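Local coordinates for protein metal-dependent phosphohydrolase, HDOD domain-containing (Geobacter sulfurreducens, PDB 3HC1) that is of unknown function but carries an HDOD domain of the HD phosphohydrolase superfamily and binds two iron ions, so it may be a metal-dependent phosphohydrolase, at residues 191-196 and 216-221; 230-235 and 264-269. All blocks are in the same frame, centred on the assembly; numbering follows the deposited sequence.

How the interactions relate
Following the chain from the N terminus, interaction 1 comes first. It joins the start of helix 193-203 to the turn after helix 208-216, and so closes a short, largely helical loop. Interaction 2 opens only after interaction 1 has closed. It brings helix 229-243 against helix 266-273 and its lead-in. The two are in series and do not cross. They still touch in space, with centres about 14 Å apart. His217 O of interaction 1 packs on Ala235 CB of interaction 2, and Ile220 lies against Val231 and Ala232. Helix 229-243 thus packs against both the iron-binding turn and helix 266-273. Helix 229-243 also carries Asp238, a ligand of the other iron.

Interaction 1 (191-196 and 216-221); sequences TSHCEV and YHHDIE. With FE (Fe (III) ion), chain B.
His193, His217 and His218 point their NE2 atoms at one iron(III) ion, which holds the two segments together; no hydrogen bond crosses between them. The bonds to iron are 2.3 Å from His193 NE2 and 2.2 Å from each of His217 NE2 and His218 NE2. His193 meets each of the other two rings rim to rim, its plane at 81° to His218 and 54° to His217. His217 CD2 instead lies over one face of the His218 ring, toward its rim. In His193 and His217, CG sits between the backbone N and the carbonyl carbon (chi1 67° in His193), which helps swing both rings in to the metal. Cys194 SG lies in the plane of the His218 ring at its edge, 3.5 Å from His218 CD2, and obliquely to the His217 ring. At the start of the helix, Ser192 and Glu195 form a capping box. Ser192 OG accepts from Cys194 N at 3.0 Å; Glu195 OE1 accepts from Ser192 N at 2.8 Å and Ser192 OG at 2.6 Å. Glu185, in the second shell, hydrogen-bonds His193 ND1 and helps fix this ring. Water 1, Asp153 and Glu249 complete the six ligands. This is one half of a two-iron site of the kind found in HD-domain proteins.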
ATOM      1  N   THR A 191      -4.082 -13.358 -15.944  1.00 19.74           N
ATOM      2  CA  THR A 191      -4.624 -12.432 -14.950  1.00 19.81           C
ATOM      3  C   THR A 191      -3.420 -11.902 -14.190  1.00 19.15           C
ATOM      4  O   THR A 191      -2.324 -12.430 -14.344  1.00 21.00           O
ATOM      5  CB  THR A 191      -5.651 -13.109 -14.006  1.00 16.77           C
ATOM      6  OG1 THR A 191      -6.346 -12.096 -13.265  1.00 15.38           O
ATOM      7  CG2 THR A 191      -4.990 -14.084 -13.011  1.00 13.60           C
ATOM      8  N   SER A 192      -3.598 -10.869 -13.360  1.00 22.03           N
ATOM      9  CA  SER A 192      -2.483 -10.336 -12.582  1.00 20.54           C
ATOM     10  C   SER A 192      -2.792 -10.197 -11.080  1.00 20.62           C
ATOM     11  O   SER A 192      -3.917 -10.456 -10.617  1.00 20.16           O
ATOM     12  CB  SER A 192      -2.076  -8.981 -13.169  1.00 21.51           C
ATOM     13  OG  SER A 192      -2.812  -7.927 -12.547  1.00 20.06           O
ATOM     14  N   HIS A 193      -1.795  -9.739 -10.332  1.00 16.06           N
ATOM     15  CA  HIS A 193      -1.967  -9.445  -8.908  1.00 17.04           C
ATOM     16  C   HIS A 193      -3.019  -8.358  -8.638  1.00 17.47           C
ATOM     17  O   HIS A 193      -3.525  -8.283  -7.494  1.00 14.86           O
ATOM     18  CB  HIS A 193      -0.653  -9.054  -8.230  1.00 17.19           C
ATOM     19  CG  HIS A 193      -0.102  -7.747  -8.698  1.00 15.09           C
ATOM     20  ND1 HIS A 193       0.477  -7.586  -9.945  1.00 17.21           N
ATOM     21  CD2 HIS A 193      -0.099  -6.528  -8.119  1.00 13.52           C
ATOM     22  CE1 HIS A 193       0.854  -6.330 -10.082  1.00 20.13           C
ATOM     23  NE2 HIS A 193       0.540  -5.674  -8.979  1.00 13.76           N
ATOM     24  N   CYS A 194      -3.311  -7.509  -9.626  1.00 13.08           N
ATOM     25  CA  CYS A 194      -4.433  -6.557  -9.548  1.00 15.50           C
ATOM     26  C   CYS A 194      -5.741  -7.285  -9.347  1.00 16.39           C
ATOM     27  O   CYS A 194      -6.472  -7.030  -8.410  1.00 16.38           O
ATOM     28  CB  CYS A 194      -4.525  -5.691 -10.772  1.00 18.01           C
ATOM     29  SG  CYS A 194      -3.080  -4.637 -11.044  1.00 20.34           S
ATOM     30  N   GLU A 195      -6.024  -8.253 -10.193  1.00 15.55           N
ATOM     31  CA  GLU A 195      -7.260  -9.016 -10.080  1.00 15.90           C
ATOM     32  C   GLU A 195      -7.306 -10.001  -8.932  1.00 17.85           C
ATOM     33  O   GLU A 195      -8.333 -10.134  -8.239  1.00 12.97           O
ATOM     34  CB  GLU A 195      -7.485  -9.743 -11.408  1.00 15.73           C
ATOM     35  CG  GLU A 195      -7.705  -8.765 -12.531  1.00 20.24           C
ATOM     36  CD  GLU A 195      -6.427  -8.358 -13.255  1.00 22.79           C
ATOM     37  OE1 GLU A 195      -5.304  -8.681 -12.834  1.00 19.03           O
ATOM     38  OE2 GLU A 195      -6.579  -7.702 -14.261  1.00 26.17           O
ATOM     39  N   VAL A 196      -6.181 -10.697  -8.712  1.00 13.74           N
ATOM     40  CA  VAL A 196      -6.061 -11.548  -7.564  1.00 12.52           C
ATOM     41  C   VAL A 196      -6.201 -10.741  -6.297  1.00 14.35           C
ATOM     42  O   VAL A 196      -6.878 -11.192  -5.387  1.00 17.00           O
ATOM     43  CB  VAL A 196      -4.701 -12.339  -7.552  1.00 11.93           C
ATOM     44  CG1 VAL A 196      -4.476 -13.196  -6.269  1.00 14.85           C
ATOM     45  CG2 VAL A 196      -4.696 -13.277  -8.763  1.00 10.55           C
ATOM     46  N   TYR A 216      -6.857  -1.311  -9.950  1.00 16.03           N
ATOM     47  CA  TYR A 216      -6.583  -0.294 -10.975  1.00 16.34           C
ATOM     48  C   TYR A 216      -5.257   0.431 -10.834  1.00 14.39           C
ATOM     49  O   TYR A 216      -4.956   1.326 -11.636  1.00 17.37           O
ATOM     50  CB  TYR A 216      -7.700   0.745 -11.000  1.00 14.91           C
ATOM     51  CG  TYR A 216      -9.093   0.242 -11.326  1.00 16.12           C
ATOM     52  CD1 TYR A 216      -9.390  -0.353 -12.554  1.00 24.51           C
ATOM     53  CD2 TYR A 216     -10.142   0.454 -10.436  1.00 18.20           C
ATOM     54  CE1 TYR A 216     -10.724  -0.783 -12.853  1.00 18.25           C
ATOM     55  CE2 TYR A 216     -11.455   0.052 -10.719  1.00 20.97           C
ATOM     56  CZ  TYR A 216     -11.732  -0.574 -11.902  1.00 24.12           C
ATOM     57  OH  TYR A 216     -13.028  -0.924 -12.118  1.00 23.89           O
ATOM     58  N   HIS A 217      -4.460   0.045  -9.837  1.00 18.43           N
ATOM     59  CA  HIS A 217      -3.263   0.806  -9.495  1.00 17.03           C
ATOM     60  C   HIS A 217      -2.188   0.852 -10.546  1.00 14.70           C
ATOM     61  O   HIS A 217      -1.328   1.732 -10.462  1.00 16.31           O
ATOM     62  CB  HIS A 217      -2.690   0.417  -8.145  1.00 17.67           C
ATOM     63  CG  HIS A 217      -1.999  -0.915  -8.123  1.00 13.51           C
ATOM     64  ND1 HIS A 217      -2.619  -2.079  -7.704  1.00 14.10           N
ATOM     65  CD2 HIS A 217      -0.707  -1.237  -8.357  1.00 11.82           C
ATOM     66  CE1 HIS A 217      -1.748  -3.072  -7.747  1.00 20.15           C
ATOM     67  NE2 HIS A 217      -0.613  -2.605  -8.232  1.00 13.49           N
ATOM     68  N   HIS A 218      -2.224  -0.067 -11.523  1.00 17.08           N
ATOM     69  CA  HIS A 218      -1.287  -0.015 -12.673  1.00 19.78           C
ATOM     70  C   HIS A 218      -1.841   0.725 -13.882  1.00 22.43           C
ATOM     71  O   HIS A 218      -1.131   0.880 -14.851  1.00 24.69           O
ATOM     72  CB  HIS A 218      -0.772  -1.431 -13.065  1.00 17.39           C
ATOM     73  CG  HIS A 218       0.168  -2.014 -12.061  1.00 15.61           C
ATOM     74  ND1 HIS A 218       1.484  -1.611 -11.970  1.00 12.33           N
ATOM     75  CD2 HIS A 218      -0.001  -2.957 -11.089  1.00 15.75           C
ATOM     76  CE1 HIS A 218       2.065  -2.235 -10.956  1.00 14.82           C
ATOM     77  NE2 HIS A 218       1.205  -3.087 -10.420  1.00  8.10           N
ATOM     78  N   ASP A 219      -3.091   1.209 -13.837  1.00 20.39           N
ATOM     79  CA  ASP A 219      -3.582   2.121 -14.867  1.00 19.08           C
ATOM     80  C   ASP A 219      -4.743   2.956 -14.372  1.00 17.10           C
ATOM     81  O   ASP A 219      -5.895   2.552 -14.472  1.00 18.74           O
ATOM     82  CB  ASP A 219      -3.986   1.392 -16.118  1.00 23.20           C
ATOM     83  CG  ASP A 219      -4.301   2.352 -17.287  1.00 21.99           C
ATOM     84  OD1 ASP A 219      -4.042   3.601 -17.225  1.00 27.47           O
ATOM     85  OD2 ASP A 219      -4.822   1.817 -18.259  1.00 29.65           O
ATOM     86  N   ILE A 220      -4.406   4.109 -13.817  1.00 19.75           N
ATOM     87  CA  ILE A 220      -5.404   5.039 -13.252  1.00 21.24           C
ATOM     88  C   ILE A 220      -6.485   5.390 -14.281  1.00 20.30           C
ATOM     89  O   ILE A 220      -7.623   5.631 -13.915  1.00 18.47           O
ATOM     90  CB  ILE A 220      -4.717   6.278 -12.656  1.00 20.71           C
ATOM     91  CG1 ILE A 220      -5.716   7.165 -11.885  1.00 25.32           C
ATOM     92  CG2 ILE A 220      -3.979   7.082 -13.732  1.00 18.09           C
ATOM     93  CD1 ILE A 220      -6.527   6.412 -10.803  1.00 16.94           C
ATOM     94  N   GLU A 221      -6.137   5.367 -15.571  1.00 22.38           N
ATOM     95  CA  GLU A 221      -7.049   5.773 -16.619  1.00 23.60           C
ATOM     96  C   GLU A 221      -8.186   4.795 -16.817  1.00 23.70           C
ATOM     97  O   GLU A 221      -9.212   5.172 -17.406  1.00 24.66           O
ATOM     98  CB  GLU A 221      -6.301   6.110 -17.932  1.00 23.40           C
ATOM     99  CG  GLU A 221      -5.212   7.211 -17.684  1.00 34.02           C
ATOM    100  CD  GLU A 221      -4.604   7.796 -18.938  1.00 38.05           C
ATOM    101  OE1 GLU A 221      -3.819   7.100 -19.601  1.00 51.39           O
ATOM    102  OE2 GLU A 221      -4.896   8.967 -19.237  1.00 43.44           O
TER
HETATM  103 FE    FE B 305       1.322  -3.625  -8.296  1.00 14.71          FE
HETATM  104  O   HOH W   1       2.040  -1.930  -7.863  1.00 15.87           O

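Interaction 2 (230-235 and 264-269); sequences IVAMVA and HPSWGV
His264 faces Ala235 across the contact, and a water joins them. His264 NE2 and Ala235 O are each 2.9 Å from the O atom of water 2, which lies in the plane of the His264 ring; the bond to Ala235 O is weak. The other ring nitrogen turns back to its own segment. His264 ND1 accepts from Ser266 N at 3.0 Å, close to the ring plane and nearly straight (163°), and so caps the start of the helix. With both nitrogens engaged, NE2 also weakly by Glu239, the ring is probably held against flipping. Pro265 CD lies over one ring face, toward the rim, and the ring of Phe236 meets His264 edge to face.

Ser266 makes the direct polar link. Its OG lies beside its own backbone N (chi1 -74°) and donates to Ala232 O at 2.7 Å, tilted 28° from the carbonyl plane. The backbones come close here, with the CA atoms of Ala232 and Ser266 4.7 Å apart. With an alanine at this position the hydroxyl is gone, and Ala232 O is likely to lose the one direct hydrogen bond between 230-235 and 264-269.

Trp267 makes no contact with 230-235; its ring meets that of Phe236, and its side chain touches Ile133. One turn after Ser266, Val269 resumes the contact. Its CG1 branch, anti to the backbone N, touches Ala232 CB at 3.6 Å.

Small side chains on helix 229-243 thus let helix 266-273 and its capped N-terminal end pack close. This is buried helix-helix packing in an all-helical fold, on the helix that supplies the iron ligand Asp238.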
ATOM      1  N   ILE A 230      -8.039   8.529  -4.345  1.00 18.62           N
ATOM      2  CA  ILE A 230      -7.207   7.561  -3.643  1.00 18.57           C
ATOM      3  C   ILE A 230      -6.429   6.685  -4.613  1.00 19.05           C
ATOM      4  O   ILE A 230      -5.239   6.514  -4.446  1.00 15.46           O
ATOM      5  CB  ILE A 230      -8.020   6.698  -2.621  1.00 18.54           C
ATOM      6  CG1 ILE A 230      -8.609   7.602  -1.498  1.00 18.22           C
ATOM      7  CG2 ILE A 230      -7.112   5.645  -2.014  1.00 11.88           C
ATOM      8  CD1 ILE A 230      -9.655   6.946  -0.601  1.00 26.25           C
ATOM      9  N   VAL A 231      -7.106   6.134  -5.617  1.00 16.19           N
ATOM     10  CA  VAL A 231      -6.488   5.260  -6.577  1.00 18.14           C
ATOM     11  C   VAL A 231      -5.385   6.034  -7.311  1.00 20.70           C
ATOM     12  O   VAL A 231      -4.272   5.532  -7.481  1.00 17.67           O
ATOM     13  CB  VAL A 231      -7.452   4.725  -7.669  1.00 17.12           C
ATOM     14  CG1 VAL A 231      -6.683   3.639  -8.483  1.00 11.38           C
ATOM     15  CG2 VAL A 231      -8.746   4.166  -7.080  1.00 20.50           C
ATOM     16  N   ALA A 232      -5.708   7.264  -7.730  1.00 16.49           N
ATOM     17  CA  ALA A 232      -4.764   8.104  -8.429  1.00 16.52           C
ATOM     18  C   ALA A 232      -3.500   8.325  -7.578  1.00 14.73           C
ATOM     19  O   ALA A 232      -2.380   8.217  -8.103  1.00 15.53           O
ATOM     20  CB  ALA A 232      -5.437   9.424  -8.831  1.00 14.81           C
HETATM   21  N   MSE A 233      -3.691   8.559  -6.262  1.00 16.81           N
HETATM   22  CA  MSE A 233      -2.592   8.766  -5.321  1.00 16.65           C
HETATM   23  C   MSE A 233      -1.685   7.558  -5.189  1.00 15.64           C
HETATM   24  O   MSE A 233      -0.432   7.667  -5.197  1.00 16.61           O
HETATM   25  CB  MSE A 233      -3.132   9.267  -3.925  1.00 13.39           C
HETATM   26  CG  MSE A 233      -3.526  10.771  -4.068  1.00 19.93           C
HETATM   27 SE   MSE A 233      -4.582  11.261  -2.560  0.75 12.72          SE
HETATM   28  CE  MSE A 233      -5.385  12.760  -3.514  1.00 16.83           C
ATOM     29  N   VAL A 234      -2.312   6.403  -5.069  1.00 16.11           N
ATOM     30  CA  VAL A 234      -1.560   5.140  -4.882  1.00 14.47           C
ATOM     31  C   VAL A 234      -0.924   4.738  -6.204  1.00 15.33           C
ATOM     32  O   VAL A 234       0.226   4.243  -6.204  1.00 13.87           O
ATOM     33  CB  VAL A 234      -2.479   4.034  -4.316  1.00 13.67           C
ATOM     34  CG1 VAL A 234      -1.820   2.561  -4.396  1.00 11.98           C
ATOM     35  CG2 VAL A 234      -2.971   4.404  -2.874  1.00 14.85           C
ATOM     36  N   ALA A 235      -1.622   4.922  -7.334  1.00 15.07           N
ATOM     37  CA  ALA A 235      -0.984   4.592  -8.633  1.00 15.98           C
ATOM     38  C   ALA A 235       0.244   5.435  -8.830  1.00 15.86           C
ATOM     39  O   ALA A 235       1.273   4.902  -9.266  1.00 16.33           O
ATOM     40  CB  ALA A 235      -1.909   4.772  -9.870  1.00 13.66           C
ATOM     41  N   HIS A 264       2.415  12.915 -15.007  1.00 16.46           N
ATOM     42  CA  HIS A 264       1.644  11.700 -14.710  1.00 15.36           C
ATOM     43  C   HIS A 264       0.118  11.961 -14.717  1.00 18.04           C
ATOM     44  O   HIS A 264      -0.324  12.999 -14.231  1.00 17.29           O
ATOM     45  CB  HIS A 264       2.072  11.153 -13.359  1.00 13.63           C
ATOM     46  CG  HIS A 264       1.616   9.737 -13.083  1.00 12.20           C
ATOM     47  ND1 HIS A 264       0.332   9.431 -12.684  1.00 14.45           N
ATOM     48  CD2 HIS A 264       2.306   8.575 -13.039  1.00 14.26           C
ATOM     49  CE1 HIS A 264       0.235   8.125 -12.477  1.00 18.71           C
ATOM     50  NE2 HIS A 264       1.420   7.581 -12.691  1.00 19.07           N
ATOM     51  N   PRO A 265      -0.667  11.023 -15.275  1.00 18.06           N
ATOM     52  CA  PRO A 265      -2.116  11.233 -15.377  1.00 20.78           C
ATOM     53  C   PRO A 265      -2.866  11.352 -14.049  1.00 16.04           C
ATOM     54  O   PRO A 265      -3.996  11.870 -14.027  1.00 18.82           O
ATOM     55  CB  PRO A 265      -2.594   9.999 -16.169  1.00 20.65           C
ATOM     56  CG  PRO A 265      -1.489   9.042 -16.161  1.00 22.51           C
ATOM     57  CD  PRO A 265      -0.240   9.832 -16.036  1.00 18.19           C
ATOM     58  N   SER A 266      -2.261  10.894 -12.959  1.00 15.70           N
ATOM     59  CA  SER A 266      -2.908  10.972 -11.662  1.00 17.94           C
ATOM     60  C   SER A 266      -3.167  12.418 -11.243  1.00 17.66           C
ATOM     61  O   SER A 266      -4.124  12.664 -10.546  1.00 13.90           O
ATOM     62  CB  SER A 266      -2.103  10.288 -10.571  1.00 17.18           C
ATOM     63  OG  SER A 266      -2.178   8.897 -10.671  1.00 18.03           O
ATOM     64  N   TRP A 267      -2.309  13.349 -11.656  1.00 17.82           N
ATOM     65  CA  TRP A 267      -2.427  14.732 -11.211  1.00 19.53           C
ATOM     66  C   TRP A 267      -3.746  15.319 -11.689  1.00 20.00           C
ATOM     67  O   TRP A 267      -4.441  15.904 -10.903  1.00 17.28           O
ATOM     68  CB  TRP A 267      -1.241  15.606 -11.642  1.00 20.30           C
ATOM     69  CG  TRP A 267       0.011  15.168 -11.089  1.00 14.06           C
ATOM     70  CD1 TRP A 267       1.107  14.750 -11.783  1.00 14.18           C
ATOM     71  CD2 TRP A 267       0.327  15.016  -9.703  1.00 13.55           C
ATOM     72  NE1 TRP A 267       2.099  14.373 -10.908  1.00 12.69           N
ATOM     73  CE2 TRP A 267       1.645  14.536  -9.625  1.00 14.65           C
ATOM     74  CE3 TRP A 267      -0.354  15.320  -8.511  1.00 15.49           C
ATOM     75  CZ2 TRP A 267       2.297  14.309  -8.394  1.00 19.39           C
ATOM     76  CZ3 TRP A 267       0.262  15.071  -7.306  1.00 17.42           C
ATOM     77  CH2 TRP A 267       1.578  14.564  -7.245  1.00 23.23           C
ATOM     78  N   GLY A 268      -4.097  15.128 -12.970  1.00 20.39           N
ATOM     79  CA  GLY A 268      -5.409  15.489 -13.472  1.00 19.77           C
ATOM     80  C   GLY A 268      -6.582  14.781 -12.784  1.00 20.48           C
ATOM     81  O   GLY A 268      -7.642  15.385 -12.553  1.00 18.38           O
ATOM     82  N   VAL A 269      -6.400  13.522 -12.408  1.00 18.41           N
ATOM     83  CA  VAL A 269      -7.482  12.762 -11.776  1.00 16.56           C
ATOM     84  C   VAL A 269      -7.772  13.319 -10.381  1.00 17.32           C
ATOM     85  O   VAL A 269      -8.966  13.509  -9.983  1.00 15.25           O
ATOM     86  CB  VAL A 269      -7.166  11.238 -11.801  1.00 15.72           C
ATOM     87  CG1 VAL A 269      -8.153  10.433 -10.937  1.00 14.77           C
ATOM     88  CG2 VAL A 269      -7.229  10.769 -13.273  1.00 17.17           C
TER
HETATM   89  O   HOH W   2       0.841   4.814 -12.156  1.00 15.27           O